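Local coordinates for protein methyltransferase FkbM (Methylobacillus flagellatus KT, PDB 2PY6) that probably transfers methyl groups, although its substrate and its exact reaction are not known, at residues V115-R121 with I138-E144; Q145-A149 with R159-W163; A173-L177 with L376-T380; Y390-R395 with C405-Y409. One frame throughout, in Å; residues are numbered along the deposited sequence.

Interaction 1: V115-R121 with I138-E144; sequences VALNTCR and IPHLNFE
V115 meets the chain at P139 and L141: its CG1 lies 4.1 Å from L141 CD1, having been set anti to the backbone N (chi1 -180°). A116 is bonded through both its N and its O. Its N donates to P139 O at 2.9 Å, and its O accepts from L141 N, whereas its methyl group rests near I138 CG2. L117 sends CD1 across the backbone of the other strand, 3.4 Å from L141 O. The backbone bonds of A116 and N118 make a parallel ladder, with the strand axes 26° apart. It closes a beta-alpha-beta unit in which helix 123-135 links strand 114-118 to strand 140-142, an outermost strand of the chain's mainly parallel first sheet. N118 N continues the ladder to L141 O (2.8 Å), and N118 OD1 accepts from C120 N in an Asx turn; its ND2 is bound by D130. Past that turn R121, bent at chi2 and chi3, brings its guanidinium end-on to E144: NH1 reaches OE1 at 3.0 Å on the syn lone pair, NH2 reaches OE2 at 3.1 Å, and the two planes stand 54° apart. D400 also pairs with R121, and R401 with E144. One water joins N118 O, R121 NH1 and F143 N.

Interaction 2: Q145-A149 with R159-W163; sequences QAVRA and RVDDW. With EDO (1,2-ethanediol), chain C.
R148 reaches D162 along nearly its whole length. CB, CG and CD pass D162 OD2 in turn, CB at 3.5 Å. The chain runs extended from the helix, with CG opposite the backbone N across the first torsion (chi1 -180°), and then bends at chi3 to present one edge of the guanidinium. NE donates to D162 OD2 at 2.9 Å with a nearly straight N-H (170°), and NH2 donates to D162 OD1, also at 2.9 Å. This is a side-on, two-nitrogen salt bridge: both oxygens lie close to the guanidinium plane and are met on their syn sides, but from out of the carboxylate plane, which is turned 35°. NH1, at the far end, donates to L198 O and F36 O. Replacing R148 with an alanine would probably leave the D162 carboxylate without its charged mate and those two carbonyls without this donor. Beside the bridge, V147 CG1 packs 3.7 Å from D161 OD1, which accepts from D162 N and so fixes the turn of its carboxylate. A 1,2-ethanediol, probably from the crystallisation liquor, accepts from W163 N through O2. Helix 143-149 is thus fastened to the loop leading into helix 164-169, where G164 N also binds D162 OD1.

Interaction 3: A173-L177 with L376-T380; sequences AFQTL and LLDLT
Helix 171-180 packs here against helix 375-386 of the FkbM methyltransferase domain, with its Rossmann-like sheet. The local axes approach to 10.6 Å at 58°, and no hydrogen bond crosses, so the segments meet through apolar packing alone. L377 makes most of the contact. Its CD1 stands over one face of the F174 ring, 3.8 Å from the centroid and 15° off the normal, a CH-pi contact displaced toward the rim, while its CG lies 3.7 Å from F174 CE1. The other branch, CD2, reaches back to A173 O, and A173 CB touches both methyls. L376 meets the same ring differently, with CB at its edge, 4.3 Å from CE1. A serine in place of F174 would probably leave L377 CD1 without the ring face beneath it and open a gap beside L376. From helix 184-199, L194 packs on F174, and L190 on both L177 and L376. L177, whose CG is trans to its own N (chi1 -179°), splits its two methyls between neighbours: CD2 lies 4.0 Å from L376 CB, and CD1 lies 3.9 Å from T380 CG2. The T380 hydroxyl turns back into its own helix, OG1 donating to L376 O at 2.8 Å.

Interaction 4: Y390-R395 with C405-Y409; sequences YQIGLR and CLYFY
The Y390 ring carries F408 CB over one face, 3.9 Å from its centroid, and has Y409 O at its edge, near the ring plane. F408 also turns a ring edge toward the Y390 face; the planes stand at 66° with centroids 5.7 Å apart, a T-shaped pair. The F408 ring has I392 CG2 over a face and Y390 CB at its edge, while I392 CG1 lies alongside, 3.8 Å from CE2. On the C-terminal residue, Q391 CB sits over one face of the Y409 ring, 3.9 Å from the centroid, in a CH-pi contact. That ring is folded back over Q391, just ahead of the neighbouring strand, because CG lies between the backbone N and carbonyl carbon (chi1 57°). A water accepts from Y409 OH and donates to I392 O. The Y407 ring instead turns its edge to G393 O and L394 CA. The backbones beneath form the antiparallel beta hairpin of strands 392-396 and 404-408 at one margin of the Rossmann-like sheet, where 404-408 also pairs with strand 364-368. Its hydrogen-bonded pairs are G393 with Y407 and R395 with C405; G393 N donates to Y407 O at 2.8 Å, and the return bond from Y407 N is nearly straight (177°). I392 and L394 share a face with L406 and F408, where L394 CD1 meets L406 CD2 at 3.9 Å and helix 375-386 packs above. Y407 OH is bound by Y216 N, and R395 pairs with D183.

All four contacts are largely buried but fall into two groups that do not touch. Interactions 1 and 2 share helix 143-149 and meet where F143 CE2 packs 3.6 Å from V160 CG2; both contain an arginine-carboxylate salt bridge, beside a parallel backbone ladder in interaction 1 and a little apolar packing in interaction 2. Interactions 3 and 4 adjoin, T380 CG2 lying 3.5 Å from I392 CD1, because helix 375-386 covers one face of the hairpin. Interaction 3 is wholly apolar, whereas interaction 4 combines an antiparallel ladder with aromatic packing. Interactions 1 and 4 lie at the margins of two different sheets, centres about 34 Å apart. Interaction 4 includes exposed Q391, and its Y409 packs on L17 of a second subunit.

Interaction 1: V115-R121 with I138-E144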
loop_
_atom_site.group_PDB
_atom_site.type_symbol
_atom_site.label_atom_id
_atom_site.label_comp_id
_atom_site.label_asym_id
_atom_site.label_seq_id
_atom_site.Cartn_x
_atom_site.Cartn_y
_atom_site.Cartn_z
ATOM N N VAL A 115 -12.347 22.174 24.062
ATOM C CA VAL A 115 -13.288 21.315 23.349
ATOM C C VAL A 115 -12.537 20.578 22.222
ATOM O O VAL A 115 -11.576 21.109 21.651
ATOM C CB VAL A 115 -14.423 22.156 22.795
ATOM C CG1 VAL A 115 -15.430 21.308 22.054
ATOM C CG2 VAL A 115 -15.118 22.927 23.949
ATOM N N ALA A 116 -12.964 19.354 21.909
ATOM C CA ALA A 116 -12.380 18.613 20.803
ATOM C C ALA A 116 -13.386 18.474 19.642
ATOM O O ALA A 116 -14.543 18.099 19.828
ATOM C CB ALA A 116 -11.883 17.261 21.266
ATOM N N LEU A 117 -12.952 18.824 18.443
ATOM C CA LEU A 117 -13.770 18.598 17.248
ATOM C C LEU A 117 -13.345 17.286 16.590
ATOM O O LEU A 117 -12.267 17.206 16.033
ATOM C CB LEU A 117 -13.639 19.749 16.265
ATOM C CG LEU A 117 -14.214 19.561 14.847
ATOM C CD1 LEU A 117 -15.621 18.985 14.779
ATOM C CD2 LEU A 117 -14.189 20.893 14.145
ATOM N N ASN A 118 -14.195 16.264 16.665
ATOM C CA ASN A 118 -13.941 14.992 16.002
ATOM C C ASN A 118 -14.339 15.172 14.526
ATOM O O ASN A 118 -15.529 15.176 14.196
ATOM C CB ASN A 118 -14.720 13.860 16.681
ATOM C CG ASN A 118 -14.327 12.465 16.187
ATOM O OD1 ASN A 118 -13.621 12.325 15.207
ATOM N ND2 ASN A 118 -14.791 11.426 16.889
ATOM N N THR A 119 -13.328 15.291 13.650
ATOM C CA THR A 119 -13.523 15.479 12.189
ATOM C C THR A 119 -13.731 14.165 11.395
ATOM O O THR A 119 -14.073 14.196 10.194
ATOM C CB THR A 119 -12.321 16.216 11.537
ATOM O OG1 THR A 119 -11.138 15.391 11.584
ATOM C CG2 THR A 119 -12.080 17.524 12.202
ATOM N N CYS A 120 -13.521 13.038 12.074
ATOM C CA CYS A 120 -13.663 11.713 11.492
ATOM C C CYS A 120 -15.130 11.371 11.252
ATOM O O CYS A 120 -16.002 11.739 12.049
ATOM C CB CYS A 120 -12.991 10.693 12.374
ATOM S SG CYS A 120 -11.206 11.062 12.560
ATOM N N ARG A 121 -15.385 10.752 10.095
ATOM C CA ARG A 121 -16.727 10.409 9.639
ATOM C C ARG A 121 -16.949 8.911 9.585
ATOM O O ARG A 121 -18.104 8.489 9.527
ATOM C CB ARG A 121 -16.984 10.945 8.219
ATOM C CG ARG A 121 -16.605 12.394 7.925
ATOM C CD ARG A 121 -17.435 13.392 8.651
ATOM N NE ARG A 121 -18.779 13.541 8.087
ATOM C CZ ARG A 121 -19.653 14.466 8.489
ATOM N NH1 ARG A 121 -19.339 15.298 9.471
ATOM N NH2 ARG A 121 -20.848 14.558 7.913
ATOM N N ILE A 138 -13.801 14.726 28.114
ATOM C CA ILE A 138 -13.422 15.885 27.313
ATOM C C ILE A 138 -14.603 16.289 26.458
ATOM O O ILE A 138 -15.046 15.491 25.654
ATOM C CB ILE A 138 -12.225 15.589 26.351
ATOM C CG1 ILE A 138 -11.013 15.060 27.128
ATOM C CG2 ILE A 138 -11.871 16.845 25.518
ATOM C CD1 ILE A 138 -9.881 14.516 26.241
ATOM N N PRO A 139 -15.092 17.543 26.603
ATOM C CA PRO A 139 -16.222 18.003 25.769
ATOM C C PRO A 139 -15.863 17.901 24.282
ATOM O O PRO A 139 -14.768 18.333 23.869
ATOM C CB PRO A 139 -16.419 19.459 26.214
ATOM C CG PRO A 139 -15.823 19.530 27.531
ATOM C CD PRO A 139 -14.641 18.614 27.517
ATOM N N HIS A 140 -16.736 17.247 23.514
ATOM C CA HIS A 140 -16.472 16.981 22.105
ATOM C C HIS A 140 -17.693 17.140 21.211
ATOM O O HIS A 140 -18.832 17.020 21.678
ATOM C CB HIS A 140 -15.795 15.595 21.921
ATOM C CG HIS A 140 -16.597 14.442 22.412
ATOM N ND1 HIS A 140 -16.863 14.230 23.746
ATOM C CD2 HIS A 140 -17.182 13.420 21.742
ATOM C CE1 HIS A 140 -17.592 13.137 23.874
ATOM N NE2 HIS A 140 -17.795 12.626 22.672
ATOM N N LEU A 141 -17.412 17.385 19.924
ATOM C CA LEU A 141 -18.407 17.668 18.894
ATOM C C LEU A 141 -18.005 17.089 17.571
ATOM O O LEU A 141 -16.837 17.029 17.269
ATOM C CB LEU A 141 -18.442 19.167 18.574
ATOM C CG LEU A 141 -18.810 20.196 19.592
ATOM C CD1 LEU A 141 -18.325 21.548 19.122
ATOM C CD2 LEU A 141 -20.302 20.184 19.823
ATOM N N ASN A 142 -18.989 16.723 16.769
ATOM C CA ASN A 142 -18.744 16.349 15.373
ATOM C C ASN A 142 -18.863 17.666 14.545
ATOM O O ASN A 142 -19.218 18.746 15.106
ATOM C CB ASN A 142 -19.684 15.248 14.895
ATOM C CG ASN A 142 -21.123 15.677 14.811
ATOM O OD1 ASN A 142 -21.441 16.829 14.537
ATOM N ND2 ASN A 142 -22.008 14.727 15.013
ATOM N N PHE A 143 -18.570 17.594 13.254
ATOM C CA PHE A 143 -18.557 18.787 12.426
ATOM C C PHE A 143 -19.899 19.550 12.350
ATOM O O PHE A 143 -19.919 20.775 12.474
ATOM C CB PHE A 143 -18.028 18.485 11.039
ATOM C CG PHE A 143 -17.842 19.704 10.215
ATOM C CD1 PHE A 143 -16.685 20.459 10.332
ATOM C CD2 PHE A 143 -18.838 20.126 9.350
ATOM C CE1 PHE A 143 -16.528 21.595 9.590
ATOM C CE2 PHE A 143 -18.680 21.264 8.612
ATOM C CZ PHE A 143 -17.527 22.005 8.733
ATOM N N GLU A 144 -21.005 18.837 12.211
ATOM C CA GLU A 144 -22.310 19.504 12.109
ATOM C C GLU A 144 -22.625 20.216 13.401
ATOM O O GLU A 144 -23.177 21.322 13.369
ATOM C CB GLU A 144 -23.436 18.528 11.782
ATOM C CG GLU A 144 -23.539 18.139 10.337
ATOM C CD GLU A 144 -22.399 17.278 9.816
ATOM O OE1 GLU A 144 -21.802 16.529 10.622
ATOM O OE2 GLU A 144 -22.133 17.350 8.587
HETATM O O HOH W 1 -17.617 14.961 11.922
#

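Interaction 2: Q145-A149 with R159-W163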
loop_
_atom_site.group_PDB
_atom_site.type_symbol
_atom_site.label_atom_id
_atom_site.label_comp_id
_atom_site.label_asym_id
_atom_site.label_seq_id
_atom_site.Cartn_x
_atom_site.Cartn_y
_atom_site.Cartn_z
ATOM N N GLN A 145 -22.278 19.570 14.529
ATOM C CA GLN A 145 -22.421 20.167 15.865
ATOM C C GLN A 145 -21.529 21.389 16.021
ATOM O O GLN A 145 -21.953 22.393 16.596
ATOM C CB GLN A 145 -22.121 19.153 16.965
ATOM C CG GLN A 145 -23.147 17.978 17.040
ATOM C CD GLN A 145 -22.759 16.916 18.066
ATOM O OE1 GLN A 145 -21.585 16.576 18.212
ATOM N NE2 GLN A 145 -23.742 16.382 18.765
ATOM N N ALA A 146 -20.297 21.312 15.512
ATOM C CA ALA A 146 -19.403 22.468 15.532
ATOM C C ALA A 146 -20.036 23.661 14.787
ATOM O O ALA A 146 -20.045 24.784 15.301
ATOM C CB ALA A 146 -18.066 22.134 14.880
ATOM N N VAL A 147 -20.531 23.414 13.564
ATOM C CA VAL A 147 -21.156 24.473 12.745
ATOM C C VAL A 147 -22.289 25.173 13.513
ATOM O O VAL A 147 -22.359 26.385 13.531
ATOM C CB VAL A 147 -21.634 23.949 11.392
ATOM C CG1 VAL A 147 -22.471 24.995 10.647
ATOM C CG2 VAL A 147 -20.440 23.534 10.539
ATOM N N ARG A 148 -23.128 24.395 14.196
ATOM C CA ARG A 148 -24.235 24.936 14.943
ATOM C C ARG A 148 -23.823 25.607 16.240
ATOM O O ARG A 148 -24.339 26.666 16.570
ATOM C CB ARG A 148 -25.261 23.829 15.228
ATOM C CG ARG A 148 -26.510 24.313 16.027
ATOM C CD ARG A 148 -27.528 23.176 16.134
ATOM N NE ARG A 148 -28.146 22.896 14.847
ATOM C CZ ARG A 148 -28.988 21.892 14.634
ATOM N NH1 ARG A 148 -29.343 21.105 15.632
ATOM N NH2 ARG A 148 -29.522 21.709 13.430
ATOM N N ALA A 149 -22.889 24.999 16.972
ATOM C CA ALA A 149 -22.490 25.499 18.294
ATOM C C ALA A 149 -21.726 26.804 18.262
ATOM O O ALA A 149 -21.795 27.574 19.197
ATOM C CB ALA A 149 -21.683 24.439 19.056
ATOM N N ARG A 159 -22.592 22.696 1.208
ATOM C CA ARG A 159 -22.743 21.237 1.289
ATOM C C ARG A 159 -22.531 20.615 2.701
ATOM O O ARG A 159 -22.969 19.483 2.956
ATOM C CB ARG A 159 -21.814 20.555 0.257
ATOM C CG ARG A 159 -20.310 20.557 0.602
ATOM N N VAL A 160 -21.828 21.332 3.586
ATOM C CA VAL A 160 -21.572 20.881 4.954
ATOM C C VAL A 160 -22.226 21.816 5.997
ATOM O O VAL A 160 -21.927 21.721 7.198
ATOM C CB VAL A 160 -20.051 20.679 5.228
ATOM C CG1 VAL A 160 -19.472 19.703 4.219
ATOM C CG2 VAL A 160 -19.252 22.005 5.182
ATOM N N ASP A 161 -23.183 22.638 5.545
ATOM C CA ASP A 161 -23.844 23.616 6.403
ATOM C C ASP A 161 -25.025 23.008 7.166
ATOM O O ASP A 161 -25.486 21.899 6.872
ATOM C CB ASP A 161 -24.317 24.831 5.584
ATOM C CG ASP A 161 -24.317 26.141 6.390
ATOM O OD1 ASP A 161 -24.217 26.106 7.638
ATOM O OD2 ASP A 161 -24.414 27.217 5.770
ATOM N N ASP A 162 -25.487 23.766 8.153
ATOM C CA ASP A 162 -26.572 23.402 9.033
ATOM C C ASP A 162 -27.878 23.753 8.394
ATOM O O ASP A 162 -28.225 24.926 8.333
ATOM C CB ASP A 162 -26.433 24.165 10.352
ATOM C CG ASP A 162 -27.485 23.788 11.379
ATOM O OD1 ASP A 162 -28.410 22.991 11.084
ATOM O OD2 ASP A 162 -27.414 24.360 12.484
ATOM N N TRP A 163 -28.639 22.724 7.995
ATOM C CA TRP A 163 -29.910 22.924 7.320
ATOM C C TRP A 163 -31.082 22.843 8.267
ATOM O O TRP A 163 -32.223 22.831 7.812
ATOM C CB TRP A 163 -30.073 21.911 6.181
ATOM C CG TRP A 163 -29.047 22.079 5.089
ATOM C CD1 TRP A 163 -28.167 23.116 4.949
ATOM C CD2 TRP A 163 -28.888 21.273 3.924
ATOM N NE1 TRP A 163 -27.428 22.963 3.831
ATOM C CE2 TRP A 163 -27.851 21.845 3.167
ATOM C CE3 TRP A 163 -29.479 20.104 3.471
ATOM C CZ2 TRP A 163 -27.396 21.288 1.982
ATOM C CZ3 TRP A 163 -29.044 19.567 2.285
ATOM C CH2 TRP A 163 -28.016 20.156 1.554
HETATM C C1 EDO C . -27.249 20.145 10.519
HETATM O O1 EDO C . -27.033 19.175 11.506
HETATM C C2 EDO C . -26.709 19.675 9.171
HETATM O O2 EDO C . -27.668 19.948 8.136
#

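Interaction 3: A173-L177 with L376-T380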
loop_
_atom_site.group_PDB
_atom_site.type_symbol
_atom_site.label_atom_id
_atom_site.label_comp_id
_atom_site.label_asym_id
_atom_site.label_seq_id
_atom_site.Cartn_x
_atom_site.Cartn_y
_atom_site.Cartn_z
ATOM N N ALA A 173 -44.905 20.843 4.661
ATOM C CA ALA A 173 -44.542 20.403 3.315
ATOM C C ALA A 173 -43.765 19.064 3.358
ATOM O O ALA A 173 -43.954 18.186 2.507
ATOM C CB ALA A 173 -43.726 21.459 2.625
ATOM N N PHE A 174 -42.879 18.909 4.340
ATOM C CA PHE A 174 -42.221 17.610 4.512
ATOM C C PHE A 174 -43.188 16.490 4.930
ATOM O O PHE A 174 -43.028 15.356 4.502
ATOM C CB PHE A 174 -41.034 17.694 5.466
ATOM C CG PHE A 174 -39.816 18.344 4.863
ATOM C CD1 PHE A 174 -39.194 17.767 3.779
ATOM C CD2 PHE A 174 -39.259 19.473 5.430
ATOM C CE1 PHE A 174 -38.072 18.342 3.232
ATOM C CE2 PHE A 174 -38.152 20.043 4.896
ATOM C CZ PHE A 174 -37.561 19.478 3.782
ATOM N N GLN A 175 -44.173 16.791 5.770
ATOM C CA GLN A 175 -45.182 15.801 6.145
ATOM C C GLN A 175 -46.011 15.392 4.926
ATOM O O GLN A 175 -46.387 14.224 4.783
ATOM C CB GLN A 175 -46.087 16.352 7.246
ATOM C CG GLN A 175 -45.340 16.629 8.528
ATOM C CD GLN A 175 -46.254 17.092 9.631
ATOM O OE1 GLN A 175 -46.874 18.165 9.550
ATOM N NE2 GLN A 175 -46.337 16.292 10.690
ATOM N N THR A 176 -46.302 16.370 4.068
ATOM C CA THR A 176 -46.994 16.129 2.801
ATOM C C THR A 176 -46.144 15.249 1.863
ATOM O O THR A 176 -46.677 14.344 1.247
ATOM C CB THR A 176 -47.437 17.445 2.110
ATOM O OG1 THR A 176 -48.358 18.130 2.955
ATOM C CG2 THR A 176 -48.107 17.170 0.790
ATOM N N LEU A 177 -44.842 15.508 1.752
ATOM C CA LEU A 177 -43.968 14.614 0.989
ATOM C C LEU A 177 -44.014 13.179 1.558
ATOM O O LEU A 177 -44.151 12.224 0.809
ATOM C CB LEU A 177 -42.536 15.131 0.979
ATOM C CG LEU A 177 -41.479 14.349 0.202
ATOM C CD1 LEU A 177 -41.917 14.120 -1.234
ATOM C CD2 LEU A 177 -40.141 15.087 0.231
ATOM N N LEU A 376 -35.588 18.222 -1.887
ATOM C CA LEU A 376 -36.557 17.144 -1.733
ATOM C C LEU A 376 -37.957 17.633 -2.052
ATOM O O LEU A 376 -38.736 16.939 -2.715
ATOM C CB LEU A 376 -36.501 16.552 -0.327
ATOM C CG LEU A 376 -35.329 15.605 -0.022
ATOM C CD1 LEU A 376 -35.118 15.488 1.467
ATOM C CD2 LEU A 376 -35.596 14.232 -0.666
ATOM N N LEU A 377 -38.264 18.858 -1.639
ATOM C CA LEU A 377 -39.576 19.423 -1.910
ATOM C C LEU A 377 -39.640 20.032 -3.295
ATOM O O LEU A 377 -40.528 19.735 -4.059
ATOM C CB LEU A 377 -39.910 20.494 -0.862
ATOM C CG LEU A 377 -40.030 19.964 0.558
ATOM C CD1 LEU A 377 -40.038 21.109 1.531
ATOM C CD2 LEU A 377 -41.260 19.096 0.706
ATOM N N ASP A 378 -38.671 20.861 -3.637
ATOM C CA ASP A 378 -38.691 21.584 -4.919
ATOM C C ASP A 378 -38.655 20.736 -6.181
ATOM O O ASP A 378 -39.385 20.989 -7.107
ATOM C CB ASP A 378 -37.546 22.580 -4.949
ATOM C CG ASP A 378 -37.750 23.736 -3.954
ATOM O OD1 ASP A 378 -38.811 23.817 -3.289
ATOM O OD2 ASP A 378 -36.837 24.577 -3.839
ATOM N N LEU A 379 -37.782 19.746 -6.206
ATOM C CA LEU A 379 -37.656 18.874 -7.345
ATOM C C LEU A 379 -38.891 17.995 -7.493
ATOM O O LEU A 379 -39.397 17.850 -8.585
ATOM C CB LEU A 379 -36.387 18.020 -7.230
ATOM C CG LEU A 379 -35.051 18.769 -7.075
ATOM C CD1 LEU A 379 -33.934 17.797 -6.872
ATOM C CD2 LEU A 379 -34.722 19.635 -8.274
ATOM N N THR A 380 -39.379 17.423 -6.393
ATOM C CA THR A 380 -40.572 16.573 -6.410
ATOM C C THR A 380 -41.790 17.373 -6.887
ATOM O O THR A 380 -42.545 16.914 -7.771
ATOM C CB THR A 380 -40.861 15.977 -5.006
ATOM O OG1 THR A 380 -39.765 15.168 -4.575
ATOM C CG2 THR A 380 -42.061 15.100 -5.036
#

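Interaction 4: Y390-R395 with C405-Y409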
loop_
_atom_site.group_PDB
_atom_site.type_symbol
_atom_site.label_atom_id
_atom_site.label_comp_id
_atom_site.label_asym_id
_atom_site.label_seq_id
_atom_site.Cartn_x
_atom_site.Cartn_y
_atom_site.Cartn_z
ATOM N N TYR A 390 -46.592 9.835 -11.475
ATOM C CA TYR A 390 -45.409 9.124 -10.995
ATOM C C TYR A 390 -45.578 8.614 -9.567
ATOM O O TYR A 390 -46.226 9.249 -8.744
ATOM C CB TYR A 390 -44.189 10.022 -10.946
ATOM C CG TYR A 390 -43.349 10.166 -12.183
ATOM C CD1 TYR A 390 -42.678 9.078 -12.718
ATOM C CD2 TYR A 390 -43.117 11.423 -12.754
ATOM C CE1 TYR A 390 -41.835 9.223 -13.821
ATOM C CE2 TYR A 390 -42.294 11.576 -13.854
ATOM C CZ TYR A 390 -41.635 10.471 -14.376
ATOM O OH TYR A 390 -40.800 10.630 -15.454
ATOM N N GLN A 391 -44.985 7.460 -9.295
ATOM C CA GLN A 391 -44.842 6.966 -7.935
ATOM C C GLN A 391 -43.461 7.494 -7.505
ATOM O O GLN A 391 -42.590 7.691 -8.355
ATOM C CB GLN A 391 -44.859 5.456 -7.892
ATOM C CG GLN A 391 -46.166 4.879 -8.387
ATOM C CD GLN A 391 -46.417 3.512 -7.846
ATOM O OE1 GLN A 391 -46.251 2.530 -8.558
ATOM N NE2 GLN A 391 -46.751 3.425 -6.551
ATOM N N ILE A 392 -43.263 7.708 -6.204
ATOM C CA ILE A 392 -42.039 8.294 -5.706
ATOM C C ILE A 392 -41.436 7.466 -4.561
ATOM O O ILE A 392 -42.144 6.992 -3.660
ATOM C CB ILE A 392 -42.272 9.753 -5.180
ATOM C CG1 ILE A 392 -43.103 10.569 -6.158
ATOM C CG2 ILE A 392 -40.901 10.423 -4.861
ATOM C CD1 ILE A 392 -43.482 11.962 -5.643
ATOM N N GLY A 393 -40.124 7.295 -4.611
ATOM C CA GLY A 393 -39.378 6.618 -3.536
ATOM C C GLY A 393 -38.164 7.450 -3.180
ATOM O O GLY A 393 -37.860 8.445 -3.867
ATOM N N LEU A 394 -37.458 7.041 -2.115
ATOM C CA LEU A 394 -36.273 7.745 -1.684
ATOM C C LEU A 394 -35.338 6.781 -0.987
ATOM O O LEU A 394 -35.758 6.062 -0.106
ATOM C CB LEU A 394 -36.670 8.843 -0.699
ATOM C CG LEU A 394 -35.600 9.776 -0.131
ATOM C CD1 LEU A 394 -35.126 10.766 -1.213
ATOM C CD2 LEU A 394 -36.211 10.544 1.057
ATOM N N ARG A 395 -34.075 6.767 -1.384
ATOM C CA ARG A 395 -33.052 5.958 -0.687
ATOM C C ARG A 395 -31.840 6.843 -0.407
ATOM O O ARG A 395 -31.586 7.784 -1.142
ATOM C CB ARG A 395 -32.574 4.746 -1.510
ATOM C CG ARG A 395 -33.615 3.676 -1.771
ATOM C CD ARG A 395 -34.067 2.933 -0.515
ATOM N NE ARG A 395 -35.161 2.005 -0.826
ATOM C CZ ARG A 395 -36.467 2.244 -0.715
ATOM N NH1 ARG A 395 -36.954 3.394 -0.287
ATOM N NH2 ARG A 395 -37.316 1.295 -1.036
ATOM N N CYS A 405 -31.142 10.056 -2.805
ATOM C CA CYS A 405 -31.635 10.071 -4.148
ATOM C C CYS A 405 -33.123 9.796 -4.233
ATOM O O CYS A 405 -33.608 8.850 -3.642
ATOM C CB CYS A 405 -30.893 8.957 -4.915
ATOM S SG CYS A 405 -31.194 8.935 -6.682
ATOM N N LEU A 406 -33.836 10.605 -5.005
ATOM C CA LEU A 406 -35.264 10.422 -5.265
ATOM C C LEU A 406 -35.409 9.509 -6.450
ATOM O O LEU A 406 -34.630 9.609 -7.386
ATOM C CB LEU A 406 -35.929 11.736 -5.639
ATOM C CG LEU A 406 -36.217 12.724 -4.514
ATOM C CD1 LEU A 406 -36.209 14.159 -4.968
ATOM C CD2 LEU A 406 -37.541 12.316 -3.833
ATOM N N TYR A 407 -36.398 8.618 -6.391
ATOM C CA TYR A 407 -36.753 7.744 -7.504
ATOM C C TYR A 407 -38.193 8.006 -7.893
ATOM O O TYR A 407 -39.052 8.156 -7.029
ATOM C CB TYR A 407 -36.591 6.291 -7.121
ATOM C CG TYR A 407 -35.157 5.958 -6.814
ATOM C CD1 TYR A 407 -34.301 5.560 -7.833
ATOM C CD2 TYR A 407 -34.638 6.100 -5.535
ATOM C CE1 TYR A 407 -32.992 5.269 -7.575
ATOM C CE2 TYR A 407 -33.311 5.808 -5.273
ATOM C CZ TYR A 407 -32.492 5.410 -6.299
ATOM O OH TYR A 407 -31.171 5.068 -6.077
ATOM N N PHE A 408 -38.421 8.113 -9.194
ATOM C CA PHE A 408 -39.746 8.320 -9.759
ATOM C C PHE A 408 -39.922 7.230 -10.805
ATOM O O PHE A 408 -39.070 7.046 -11.694
ATOM C CB PHE A 408 -39.845 9.666 -10.462
ATOM C CG PHE A 408 -39.693 10.846 -9.554
ATOM C CD1 PHE A 408 -38.431 11.323 -9.223
ATOM C CD2 PHE A 408 -40.810 11.523 -9.084
ATOM C CE1 PHE A 408 -38.287 12.443 -8.406
ATOM C CE2 PHE A 408 -40.664 12.624 -8.254
ATOM C CZ PHE A 408 -39.408 13.073 -7.911
ATOM N N TYR A 409 -41.035 6.528 -10.724
ATOM C CA TYR A 409 -41.314 5.463 -11.658
ATOM C C TYR A 409 -42.812 5.272 -11.794
ATOM O O TYR A 409 -43.655 6.062 -11.295
ATOM C CB TYR A 409 -40.642 4.165 -11.135
ATOM C CG TYR A 409 -41.107 3.793 -9.748
ATOM C CD1 TYR A 409 -40.490 4.323 -8.610
ATOM C CD2 TYR A 409 -42.159 2.926 -9.559
ATOM C CE1 TYR A 409 -40.933 4.005 -7.346
ATOM C CE2 TYR A 409 -42.598 2.588 -8.265
ATOM C CZ TYR A 409 -41.977 3.124 -7.184
ATOM O OH TYR A 409 -42.411 2.786 -5.927
ATOM O OXT TYR A 409 -43.180 4.242 -12.369
HETATM O O HOH W 2 -41.491 4.399 -3.788
#